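PDB 6JPK: aspartate aminotransferase, cytoplasmic from Schizosaccharomyces pombe 972h-, which catalyses the pyridoxal 5'-phosphate-dependent transfer of the amino group of L-aspartate to 2-oxoglutarate, giving oxaloacetate and L-glutamate. Local coordinates for residues V140-W145 with V152-Y157. The protein carries 1 engineered substitution. Residues are numbered along the deposited sequence; the frame is centred on the assembly and turned at random.
Engineered in segment 152-157: Glu153 (natural residue Asp).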
ATOM      1  N   VAL A 140      -4.526   3.378 -16.038  1.00 15.69           N
ATOM      2  CA  VAL A 140      -5.009   3.471 -14.666  1.00 18.23           C
ATOM      3  C   VAL A 140      -5.443   4.891 -14.310  1.00 14.95           C
ATOM      4  O   VAL A 140      -6.228   5.072 -13.377  1.00 14.83           O
ATOM      5  CB  VAL A 140      -3.927   2.932 -13.707  1.00 19.96           C
ATOM      6  CG1 VAL A 140      -4.316   3.142 -12.265  1.00 18.88           C
ATOM      7  CG2 VAL A 140      -3.718   1.441 -13.969  1.00 23.37           C
ATOM      8  N   HIS A 141      -4.969   5.914 -15.026  1.00 15.09           N
ATOM      9  CA  HIS A 141      -5.438   7.265 -14.724  1.00 15.18           C
ATOM     10  C   HIS A 141      -6.952   7.358 -14.852  1.00 13.62           C
ATOM     11  O   HIS A 141      -7.607   8.031 -14.048  1.00 19.12           O
ATOM     12  CB  HIS A 141      -4.768   8.295 -15.635  1.00 21.23           C
ATOM     13  CG  HIS A 141      -3.400   8.706 -15.182  1.00 29.41           C
ATOM     14  ND1 HIS A 141      -2.558   9.477 -15.957  1.00 29.99           N
ATOM     15  CD2 HIS A 141      -2.729   8.455 -14.033  1.00 28.01           C
ATOM     16  CE1 HIS A 141      -1.424   9.673 -15.308  1.00 29.70           C
ATOM     17  NE2 HIS A 141      -1.504   9.066 -14.138  1.00 29.57           N
ATOM     18  N   ARG A 142      -7.533   6.676 -15.840  1.00  7.75           N
ATOM     19  CA  ARG A 142      -8.978   6.756 -16.011  1.00 10.37           C
ATOM     20  C   ARG A 142      -9.711   5.939 -14.954  1.00 10.07           C
ATOM     21  O   ARG A 142     -10.593   6.459 -14.269  1.00  7.88           O
ATOM     22  CB  ARG A 142      -9.394   6.291 -17.408  1.00  7.23           C
ATOM     23  CG  ARG A 142     -10.909   6.121 -17.517  1.00  8.35           C
ATOM     24  CD  ARG A 142     -11.372   5.701 -18.919  1.00 12.21           C
ATOM     25  NE  ARG A 142     -11.139   6.761 -19.903  1.00 12.57           N
ATOM     26  CZ  ARG A 142     -11.989   7.747 -20.180  1.00 13.41           C
ATOM     27  NH1 ARG A 142     -13.164   7.851 -19.551  1.00 10.68           N
ATOM     28  NH2 ARG A 142     -11.660   8.640 -21.104  1.00 14.77           N
ATOM     29  N   THR A 143      -9.360   4.655 -14.809  1.00  7.91           N
ATOM     30  CA  THR A 143     -10.126   3.785 -13.917  1.00  9.72           C
ATOM     31  C   THR A 143      -9.957   4.183 -12.458  1.00  7.11           C
ATOM     32  O   THR A 143     -10.906   4.080 -11.682  1.00  9.48           O
ATOM     33  CB  THR A 143      -9.729   2.311 -14.115  1.00  9.14           C
ATOM     34  OG1 THR A 143      -8.316   2.155 -13.947  1.00 10.74           O
ATOM     35  CG2 THR A 143     -10.107   1.841 -15.505  1.00 14.20           C
ATOM     36  N   LEU A 144      -8.778   4.661 -12.065  1.00  6.88           N
ATOM     37  CA  LEU A 144      -8.598   5.054 -10.670  1.00  7.83           C
ATOM     38  C   LEU A 144      -9.557   6.178 -10.292  1.00 10.69           C
ATOM     39  O   LEU A 144     -10.178   6.144  -9.218  1.00  8.22           O
ATOM     40  CB  LEU A 144      -7.140   5.457 -10.428  1.00  8.15           C
ATOM     41  CG  LEU A 144      -6.738   5.908  -9.021  1.00 14.20           C
ATOM     42  CD1 LEU A 144      -5.309   5.452  -8.690  1.00 11.27           C
ATOM     43  CD2 LEU A 144      -6.868   7.427  -8.863  1.00 11.94           C
ATOM     44  N   TRP A 145      -9.714   7.173 -11.180  1.00  7.08           N
ATOM     45  CA  TRP A 145     -10.581   8.308 -10.887  1.00  9.98           C
ATOM     46  C   TRP A 145     -12.046   7.926 -11.003  1.00  7.84           C
ATOM     47  O   TRP A 145     -12.860   8.333 -10.164  1.00  9.70           O
ATOM     48  CB  TRP A 145     -10.257   9.485 -11.816  1.00  8.07           C
ATOM     49  CG  TRP A 145      -9.033  10.240 -11.383  1.00  9.42           C
ATOM     50  CD1 TRP A 145      -7.734   9.919 -11.640  1.00 11.23           C
ATOM     51  CD2 TRP A 145      -9.001  11.449 -10.616  1.00  8.69           C
ATOM     52  NE1 TRP A 145      -6.890  10.850 -11.075  1.00 10.74           N
ATOM     53  CE2 TRP A 145      -7.644  11.795 -10.435  1.00  8.71           C
ATOM     54  CE3 TRP A 145      -9.988  12.266 -10.053  1.00  8.27           C
ATOM     55  CZ2 TRP A 145      -7.250  12.922  -9.728  1.00  9.96           C
ATOM     56  CZ3 TRP A 145      -9.592  13.392  -9.348  1.00  9.48           C
ATOM     57  CH2 TRP A 145      -8.235  13.710  -9.195  1.00  8.57           C
ATOM     58  N   VAL A 152     -14.434  11.329 -15.916  1.00  8.60           N
ATOM     59  CA  VAL A 152     -13.153  11.477 -16.600  1.00  8.35           C
ATOM     60  C   VAL A 152     -13.411  11.948 -18.030  1.00 11.78           C
ATOM     61  O   VAL A 152     -14.203  11.346 -18.761  1.00 11.53           O
ATOM     62  CB  VAL A 152     -12.364  10.152 -16.578  1.00  8.41           C
ATOM     63  CG1 VAL A 152     -11.086  10.245 -17.428  1.00  7.82           C
ATOM     64  CG2 VAL A 152     -12.032   9.751 -15.117  1.00  7.84           C
ATOM     65  N   GLU A 153     -12.778  13.049 -18.408  1.00 13.56           N
ATOM     66  CA  GLU A 153     -12.756  13.546 -19.774  1.00 11.89           C
ATOM     67  C   GLU A 153     -11.322  13.452 -20.278  1.00 12.58           C
ATOM     68  O   GLU A 153     -10.400  13.132 -19.517  1.00  8.73           O
ATOM     69  CB  GLU A 153     -13.266  14.995 -19.836  1.00  9.86           C
ATOM     70  CG  GLU A 153     -14.573  15.226 -19.103  1.00 13.32           C
ATOM     71  CD  GLU A 153     -15.792  14.743 -19.891  1.00 19.28           C
ATOM     72  OE1 GLU A 153     -15.620  14.282 -21.044  1.00 14.18           O
ATOM     73  OE2 GLU A 153     -16.924  14.831 -19.355  1.00 22.12           O
ATOM     74  N   THR A 154     -11.112  13.728 -21.562  1.00  8.60           N
ATOM     75  CA  THR A 154      -9.750  13.696 -22.074  1.00 11.43           C
ATOM     76  C   THR A 154      -9.426  15.003 -22.787  1.00 10.87           C
ATOM     77  O   THR A 154     -10.313  15.746 -23.219  1.00  9.46           O
ATOM     78  CB  THR A 154      -9.486  12.497 -23.023  1.00 10.93           C
ATOM     79  OG1 THR A 154     -10.171  12.694 -24.253  1.00 10.94           O
ATOM     80  CG2 THR A 154      -9.963  11.177 -22.416  1.00 12.26           C
ATOM     81  N   TYR A 155      -8.131  15.296 -22.860  1.00  8.90           N
ATOM     82  CA  TYR A 155      -7.652  16.302 -23.778  1.00 10.44           C
ATOM     83  C   TYR A 155      -6.777  15.644 -24.838  1.00 10.72           C
ATOM     84  O   TYR A 155      -6.120  14.636 -24.555  1.00  9.96           O
ATOM     85  CB  TYR A 155      -6.870  17.422 -23.066  1.00 10.97           C
ATOM     86  CG  TYR A 155      -5.729  16.997 -22.159  1.00  8.58           C
ATOM     87  CD1 TYR A 155      -4.425  16.940 -22.635  1.00  8.13           C
ATOM     88  CD2 TYR A 155      -5.953  16.698 -20.816  1.00  8.08           C
ATOM     89  CE1 TYR A 155      -3.376  16.569 -21.812  1.00  7.86           C
ATOM     90  CE2 TYR A 155      -4.910  16.317 -19.985  1.00  7.81           C
ATOM     91  CZ  TYR A 155      -3.621  16.273 -20.482  1.00  8.36           C
ATOM     92  OH  TYR A 155      -2.579  15.912 -19.662  1.00  7.48           O
ATOM     93  N   PRO A 156      -6.822  16.131 -26.077  1.00 11.71           N
ATOM     94  CA  PRO A 156      -5.996  15.540 -27.144  1.00 12.82           C
ATOM     95  C   PRO A 156      -4.515  15.655 -26.811  1.00 12.83           C
ATOM     96  O   PRO A 156      -4.074  16.629 -26.194  1.00  8.78           O
ATOM     97  CB  PRO A 156      -6.353  16.383 -28.378  1.00 12.74           C
ATOM     98  CG  PRO A 156      -7.679  16.987 -28.058  1.00 14.42           C
ATOM     99  CD  PRO A 156      -7.686  17.210 -26.573  1.00 10.41           C
ATOM    100  N   TYR A 157      -3.742  14.641 -27.210  1.00 11.29           N
ATOM    101  CA  TYR A 157      -2.313  14.676 -26.914  1.00 12.70           C
ATOM    102  C   TYR A 157      -1.452  14.171 -28.071  1.00 11.17           C
ATOM    103  O   TYR A 157      -0.487  14.832 -28.465  1.00  9.47           O
ATOM    104  CB  TYR A 157      -2.000  13.876 -25.640  1.00  7.86           C
ATOM    105  CG  TYR A 157      -0.672  14.283 -25.066  1.00  9.15           C
ATOM    106  CD1 TYR A 157       0.500  13.631 -25.441  1.00  9.76           C
ATOM    107  CD2 TYR A 157      -0.577  15.364 -24.196  1.00  7.76           C
ATOM    108  CE1 TYR A 157       1.729  14.029 -24.946  1.00  9.82           C
ATOM    109  CE2 TYR A 157       0.653  15.774 -23.691  1.00 10.77           C
ATOM    110  CZ  TYR A 157       1.802  15.101 -24.066  1.00 10.17           C
ATOM    111  OH  TYR A 157       3.028  15.498 -23.571  1.00  9.44           O
TER
HETATM  112  O   HOH W   1     -13.839  10.541 -21.583  1.00 21.26           O
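Arg142 packs on Val152 and Thr154, and Trp145 on Val152, where the short helix 140-147 meets the start of strand 152-159. It is a small helix-on-sheet contact in which an arginine lies over a valine, with one water bridge. The helix segment runs roughly antiparallel to the strand segment (155° between their N-to-C directions), with axes 9.2 Å apart at closest approach. Val152 is central: its two methyls meet the helix differently. CG2 lies 3.7 Å from Arg142 O and 3.8 Å from Trp145 CB. CG1, anti to the backbone N (chi1 174°), is carried over the centre of one face of the Arg142 guanidinium and lies 3.8 Å from Arg142 CZ. The arginine chain leaves the helix extended and bends at chi3 (-67°), which lays the flat group across this methyl. Thr154 CG2 comes to the guanidinium edge, 3.3 Å from Arg142 NH2. A water in the guanidinium plane links the segments: it accepts from Arg142 NH2 (2.9 Å) and donates to Val152 O (3.0 Å). Arg142 NH1 forms a salt bridge with Glu146, which should further restrain the group. The Trp145 ring turns from the strand to helix 107-127. Strand 131-135, helix 140-147 and strand 152-159 form a beta-alpha-beta crossover in the large-domain sheet of pyridoxal-phosphate-dependent aminotransferases.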